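Local structure of ancylostoma secreted protein 1 (Necator americanus, 3NT8) at residues A[326-338]-A[351-363]. The protein is a secreted hookworm protein built of two CAP domains, probably associated with the transition of infective larvae to parasitism. Numbering follows the deposited sequence.
Sequences SQLWWNELKEYGV and RPNMQIGHYTQMA
Glu332 joins the two segments with a single carboxylate. OE2 receives ND1 of His358 over 2.6 Å on its syn side, an almost linear bond lying in the imidazole plane, while OE1 takes the backbone N of Tyr359 over 2.9 Å on its anti side; both donors are tilted out of the carboxylate plane. An extended chain beyond CG brings the carboxylate to the first turn of helix 357-363, where Ile356 occupies the N-cap position. Beside it Tyr359, with CG anti to its backbone N (chi1 160°), is wedged between neighbours: Leu333 CB sits over one face of the Tyr359 ring, 3.6 Å from the ring centroid, and the tyrosine edge points at the face of Trp330, a T-shaped pair with planes at 67°. Met362 SD lies at the edges of both Trp329 and Trp330, whose indole nitrogens bond to Ile308 O and Glu257. At the far end Arg351 clasps the turn after helix 332-335, NH1 reaching Tyr336 O and NH2 reaching Gly337 O at 2.9 Å, and Met354 CA covers the Tyr336 ring. Segments 326-330 and 357-363 cross at 105°. Gly-His-Tyr-Thr-Gln (357-361) matches the CRISP signature, consistent with His358 and Glu332 belonging to the CAP cavity. Two donors, one per oxygen, fix the carboxylate's position and rotation, tying helix 332-335 to the start of 357-363, and Glu332 in turn orients the imidazole.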
loop_
_atom_site.group_PDB
_atom_site.type_symbol
_atom_site.label_atom_id
_atom_site.label_comp_id
_atom_site.label_asym_id
_atom_site.label_seq_id
_atom_site.Cartn_x
_atom_site.Cartn_y
_atom_site.Cartn_z
ATOM N N SER A 326 3.214 -7.255 -0.207
ATOM C CA SER A 326 3.292 -8.033 -1.413
ATOM C C SER A 326 3.944 -7.261 -2.580
ATOM O O SER A 326 4.761 -7.814 -3.308
ATOM C CB SER A 326 1.887 -8.521 -1.744
ATOM O OG SER A 326 1.500 -9.490 -0.785
ATOM N N GLN A 327 3.590 -5.973 -2.712
ATOM C CA GLN A 327 4.044 -5.177 -3.853
ATOM C C GLN A 327 5.498 -4.776 -3.656
ATOM O O GLN A 327 6.240 -4.737 -4.621
ATOM C CB GLN A 327 3.155 -3.918 -4.052
ATOM C CG GLN A 327 1.707 -4.271 -4.600
ATOM C CD GLN A 327 0.741 -3.064 -4.463
ATOM O OE1 GLN A 327 0.886 -2.236 -3.553
ATOM N NE2 GLN A 327 -0.204 -2.951 -5.369
ATOM N N LEU A 328 5.872 -4.423 -2.419
ATOM C CA LEU A 328 7.272 -4.044 -2.100
ATOM C C LEU A 328 8.189 -5.244 -2.347
ATOM O O LEU A 328 9.296 -5.075 -2.895
ATOM C CB LEU A 328 7.430 -3.531 -0.658
ATOM C CG LEU A 328 6.958 -2.075 -0.446
ATOM C CD1 LEU A 328 6.789 -1.606 1.075
ATOM C CD2 LEU A 328 7.796 -1.030 -1.271
ATOM N N TRP A 329 7.752 -6.425 -1.962
ATOM C CA TRP A 329 8.532 -7.638 -2.303
ATOM C C TRP A 329 8.665 -7.835 -3.819
ATOM O O TRP A 329 9.799 -8.087 -4.297
ATOM C CB TRP A 329 7.926 -8.864 -1.721
ATOM C CG TRP A 329 7.847 -8.869 -0.237
ATOM C CD1 TRP A 329 8.672 -8.240 0.620
ATOM C CD2 TRP A 329 6.887 -9.597 0.569
ATOM N NE1 TRP A 329 8.264 -8.500 1.922
ATOM C CE2 TRP A 329 7.170 -9.314 1.907
ATOM C CE3 TRP A 329 5.807 -10.435 0.279
ATOM C CZ2 TRP A 329 6.414 -9.843 2.963
ATOM C CZ3 TRP A 329 5.021 -10.911 1.356
ATOM C CH2 TRP A 329 5.334 -10.617 2.648
ATOM N N TRP A 330 7.529 -7.719 -4.550
ATOM C CA TRP A 330 7.477 -7.910 -5.992
ATOM C C TRP A 330 8.288 -6.891 -6.791
ATOM O O TRP A 330 8.919 -7.263 -7.806
ATOM C CB TRP A 330 6.020 -7.960 -6.504
ATOM C CG TRP A 330 5.919 -8.471 -7.920
ATOM C CD1 TRP A 330 5.834 -7.717 -9.068
ATOM C CD2 TRP A 330 5.948 -9.855 -8.367
ATOM N NE1 TRP A 330 5.787 -8.543 -10.186
ATOM C CE2 TRP A 330 5.833 -9.851 -9.773
ATOM C CE3 TRP A 330 6.028 -11.091 -7.706
ATOM C CZ2 TRP A 330 5.825 -11.030 -10.522
ATOM C CZ3 TRP A 330 6.015 -12.247 -8.452
ATOM C CH2 TRP A 330 5.910 -12.212 -9.834
ATOM N N ASN A 331 8.278 -5.627 -6.318
ATOM C CA ASN A 331 8.949 -4.526 -6.991
ATOM C C ASN A 331 10.416 -4.712 -7.246
ATOM O O ASN A 331 10.979 -4.035 -8.073
ATOM C CB ASN A 331 8.609 -3.138 -6.362
ATOM C CG ASN A 331 7.184 -2.703 -6.690
ATOM O OD1 ASN A 331 6.577 -3.224 -7.656
ATOM N ND2 ASN A 331 6.607 -1.783 -5.857
ATOM N N GLU A 332 11.042 -5.642 -6.530
ATOM C CA GLU A 332 12.450 -5.945 -6.739
ATOM C C GLU A 332 12.846 -6.200 -8.195
ATOM O O GLU A 332 13.936 -5.846 -8.657
ATOM C CB GLU A 332 12.872 -7.060 -5.798
ATOM C CG GLU A 332 12.673 -6.651 -4.301
ATOM C CD GLU A 332 13.077 -7.717 -3.300
ATOM O OE1 GLU A 332 13.002 -8.960 -3.568
ATOM O OE2 GLU A 332 13.448 -7.315 -2.180
ATOM N N LEU A 333 11.912 -6.763 -8.938
ATOM C CA LEU A 333 12.169 -7.151 -10.299
ATOM C C LEU A 333 12.333 -5.924 -11.163
ATOM O O LEU A 333 13.258 -5.867 -12.017
ATOM C CB LEU A 333 11.025 -8.040 -10.862
ATOM C CG LEU A 333 11.157 -8.345 -12.368
ATOM C CD1 LEU A 333 12.325 -9.251 -12.678
ATOM C CD2 LEU A 333 9.882 -8.993 -12.922
ATOM N N LYS A 334 11.431 -4.959 -10.986
ATOM C CA LYS A 334 11.464 -3.789 -11.848
ATOM C C LYS A 334 12.498 -2.791 -11.314
ATOM O O LYS A 334 12.953 -1.905 -12.062
ATOM C CB LYS A 334 10.075 -3.172 -11.939
ATOM C CG LYS A 334 9.475 -2.782 -10.565
ATOM C CD LYS A 334 8.205 -1.822 -10.786
ATOM C CE LYS A 334 7.008 -2.647 -11.308
ATOM N NZ LYS A 334 6.686 -3.691 -10.305
ATOM N N GLU A 335 12.858 -2.920 -10.026
ATOM C CA GLU A 335 13.831 -1.990 -9.437
ATOM C C GLU A 335 15.295 -2.366 -9.628
ATOM O O GLU A 335 16.130 -1.507 -9.998
ATOM C CB GLU A 335 13.490 -1.682 -7.984
ATOM C CG GLU A 335 12.261 -0.764 -7.926
ATOM C CD GLU A 335 11.972 -0.257 -6.536
ATOM O OE1 GLU A 335 12.961 -0.041 -5.811
ATOM O OE2 GLU A 335 10.770 -0.074 -6.172
ATOM N N TYR A 336 15.596 -3.649 -9.404
ATOM C CA TYR A 336 16.948 -4.139 -9.428
ATOM C C TYR A 336 17.237 -5.089 -10.568
ATOM O O TYR A 336 18.248 -4.957 -11.212
ATOM C CB TYR A 336 17.313 -4.788 -8.064
ATOM C CG TYR A 336 17.030 -3.895 -6.838
ATOM C CD1 TYR A 336 17.683 -2.672 -6.661
ATOM C CD2 TYR A 336 16.143 -4.296 -5.847
ATOM C CE1 TYR A 336 17.441 -1.842 -5.508
ATOM C CE2 TYR A 336 15.897 -3.486 -4.676
ATOM C CZ TYR A 336 16.557 -2.256 -4.529
ATOM O OH TYR A 336 16.355 -1.434 -3.412
ATOM N N GLY A 337 16.356 -6.055 -10.783
ATOM C CA GLY A 337 16.372 -6.860 -11.969
ATOM C C GLY A 337 16.917 -8.255 -11.733
ATOM O O GLY A 337 17.630 -8.488 -10.772
ATOM N N VAL A 338 16.602 -9.152 -12.660
ATOM C CA VAL A 338 17.094 -10.530 -12.674
ATOM C C VAL A 338 17.888 -10.841 -13.971
ATOM O O VAL A 338 18.987 -11.398 -13.914
ATOM C CB VAL A 338 15.954 -11.543 -12.527
ATOM C CG1 VAL A 338 16.454 -12.946 -12.831
ATOM C CG2 VAL A 338 15.367 -11.494 -11.073
ATOM N N ARG A 351 24.795 -7.938 -4.936
ATOM C CA ARG A 351 24.837 -6.590 -5.497
ATOM C C ARG A 351 24.657 -5.582 -4.368
ATOM O O ARG A 351 23.837 -5.770 -3.477
ATOM C CB ARG A 351 23.780 -6.395 -6.597
ATOM C CG ARG A 351 24.233 -6.814 -7.985
ATOM C CD ARG A 351 23.106 -6.670 -9.001
ATOM N NE ARG A 351 21.887 -7.377 -8.586
ATOM C CZ ARG A 351 20.713 -7.250 -9.212
ATOM N NH1 ARG A 351 20.616 -6.479 -10.293
ATOM N NH2 ARG A 351 19.637 -7.912 -8.798
ATOM N N PRO A 352 25.459 -4.526 -4.386
ATOM C CA PRO A 352 25.419 -3.600 -3.253
ATOM C C PRO A 352 24.087 -2.827 -3.245
ATOM O O PRO A 352 23.749 -2.212 -4.251
ATOM C CB PRO A 352 26.620 -2.689 -3.516
ATOM C CG PRO A 352 27.584 -3.613 -4.370
ATOM C CD PRO A 352 26.627 -4.334 -5.264
ATOM N N ASN A 353 23.328 -2.958 -2.152
ATOM C CA ASN A 353 22.087 -2.167 -1.890
ATOM C C ASN A 353 20.937 -2.598 -2.765
ATOM O O ASN A 353 20.055 -1.811 -3.107
ATOM C CB ASN A 353 22.329 -0.645 -2.009
ATOM C CG ASN A 353 23.115 -0.101 -0.836
ATOM O OD1 ASN A 353 22.569 0.049 0.272
ATOM N ND2 ASN A 353 24.387 0.198 -1.059
ATOM N N MET A 354 20.963 -3.876 -3.123
ATOM C CA MET A 354 20.012 -4.445 -4.054
ATOM C C MET A 354 19.632 -5.810 -3.524
ATOM O O MET A 354 20.482 -6.724 -3.444
ATOM C CB MET A 354 20.654 -4.586 -5.457
ATOM C CG MET A 354 20.810 -3.326 -6.226
ATOM S SD MET A 354 21.261 -3.603 -7.965
ATOM C CE MET A 354 21.526 -1.916 -8.501
ATOM N N GLN A 355 18.372 -5.948 -3.118
ATOM C CA GLN A 355 17.853 -7.281 -2.727
ATOM C C GLN A 355 16.833 -7.779 -3.727
ATOM O O GLN A 355 16.077 -6.982 -4.254
ATOM C CB GLN A 355 17.270 -7.270 -1.311
ATOM C CG GLN A 355 18.329 -7.009 -0.242
ATOM C CD GLN A 355 17.742 -7.009 1.152
ATOM O OE1 GLN A 355 16.864 -6.217 1.463
ATOM N NE2 GLN A 355 18.221 -7.905 1.998
ATOM N N ILE A 356 16.806 -9.088 -3.982
ATOM C CA ILE A 356 15.938 -9.629 -5.032
ATOM C C ILE A 356 15.183 -10.876 -4.549
ATOM O O ILE A 356 14.308 -11.423 -5.232
ATOM C CB ILE A 356 16.809 -9.904 -6.292
ATOM C CG1 ILE A 356 15.963 -10.035 -7.535
ATOM C CG2 ILE A 356 17.793 -11.123 -6.071
ATOM C CD1 ILE A 356 15.694 -8.687 -8.184
ATOM N N GLY A 357 15.495 -11.309 -3.341
ATOM C CA GLY A 357 15.071 -12.620 -2.887
ATOM C C GLY A 357 13.614 -12.688 -2.476
ATOM O O GLY A 357 13.042 -13.760 -2.441
ATOM N N HIS A 358 13.023 -11.555 -2.109
ATOM C CA HIS A 358 11.571 -11.522 -1.888
ATOM C C HIS A 358 10.716 -11.719 -3.140
ATOM O O HIS A 358 9.748 -12.458 -3.098
ATOM C CB HIS A 358 11.136 -10.224 -1.216
ATOM C CG HIS A 358 11.976 -9.857 -0.047
ATOM N ND1 HIS A 358 12.930 -8.864 -0.104
ATOM C CD2 HIS A 358 12.031 -10.375 1.203
ATOM C CE1 HIS A 358 13.542 -8.792 1.062
ATOM N NE2 HIS A 358 13.027 -9.708 1.866
ATOM N N TYR A 359 11.061 -11.031 -4.221
ATOM C CA TYR A 359 10.502 -11.272 -5.527
ATOM C C TYR A 359 10.685 -12.751 -6.007
ATOM O O TYR A 359 9.745 -13.372 -6.446
ATOM C CB TYR A 359 11.105 -10.265 -6.543
ATOM C CG TYR A 359 10.946 -10.772 -7.950
ATOM C CD1 TYR A 359 9.743 -10.604 -8.645
ATOM C CD2 TYR A 359 11.981 -11.488 -8.589
ATOM C CE1 TYR A 359 9.568 -11.146 -9.912
ATOM C CE2 TYR A 359 11.798 -12.015 -9.892
ATOM C CZ TYR A 359 10.592 -11.810 -10.545
ATOM O OH TYR A 359 10.381 -12.330 -11.809
ATOM N N THR A 360 11.862 -13.329 -5.871
ATOM C CA THR A 360 12.163 -14.659 -6.392
ATOM C C THR A 360 11.268 -15.699 -5.747
ATOM O O THR A 360 10.667 -16.522 -6.426
ATOM C CB THR A 360 13.656 -14.994 -6.327
ATOM O OG1 THR A 360 14.195 -14.737 -5.015
ATOM C CG2 THR A 360 14.430 -14.141 -7.333
ATOM N N GLN A 361 11.102 -15.605 -4.434
ATOM C CA GLN A 361 10.222 -16.515 -3.759
ATOM C C GLN A 361 8.772 -16.338 -4.175
ATOM O O GLN A 361 7.986 -17.297 -4.178
ATOM C CB GLN A 361 10.373 -16.333 -2.237
ATOM C CG GLN A 361 9.555 -17.262 -1.351
ATOM C CD GLN A 361 9.920 -18.711 -1.577
ATOM O OE1 GLN A 361 10.835 -19.276 -0.936
ATOM N NE2 GLN A 361 9.184 -19.336 -2.482
ATOM N N MET A 362 8.378 -15.121 -4.487
ATOM C CA MET A 362 6.994 -14.920 -4.967
ATOM C C MET A 362 6.778 -15.542 -6.378
ATOM O O MET A 362 5.692 -16.078 -6.682
ATOM C CB MET A 362 6.622 -13.439 -4.973
ATOM C CG MET A 362 6.424 -12.841 -3.591
ATOM S SD MET A 362 5.912 -11.084 -3.664
ATOM C CE MET A 362 4.261 -11.161 -4.406
ATOM N N ALA A 363 7.801 -15.465 -7.229
ATOM C CA ALA A 363 7.722 -15.933 -8.597
ATOM C C ALA A 363 8.182 -17.380 -8.754
ATOM O O ALA A 363 8.155 -17.895 -9.867
ATOM C CB ALA A 363 8.576 -15.059 -9.503
#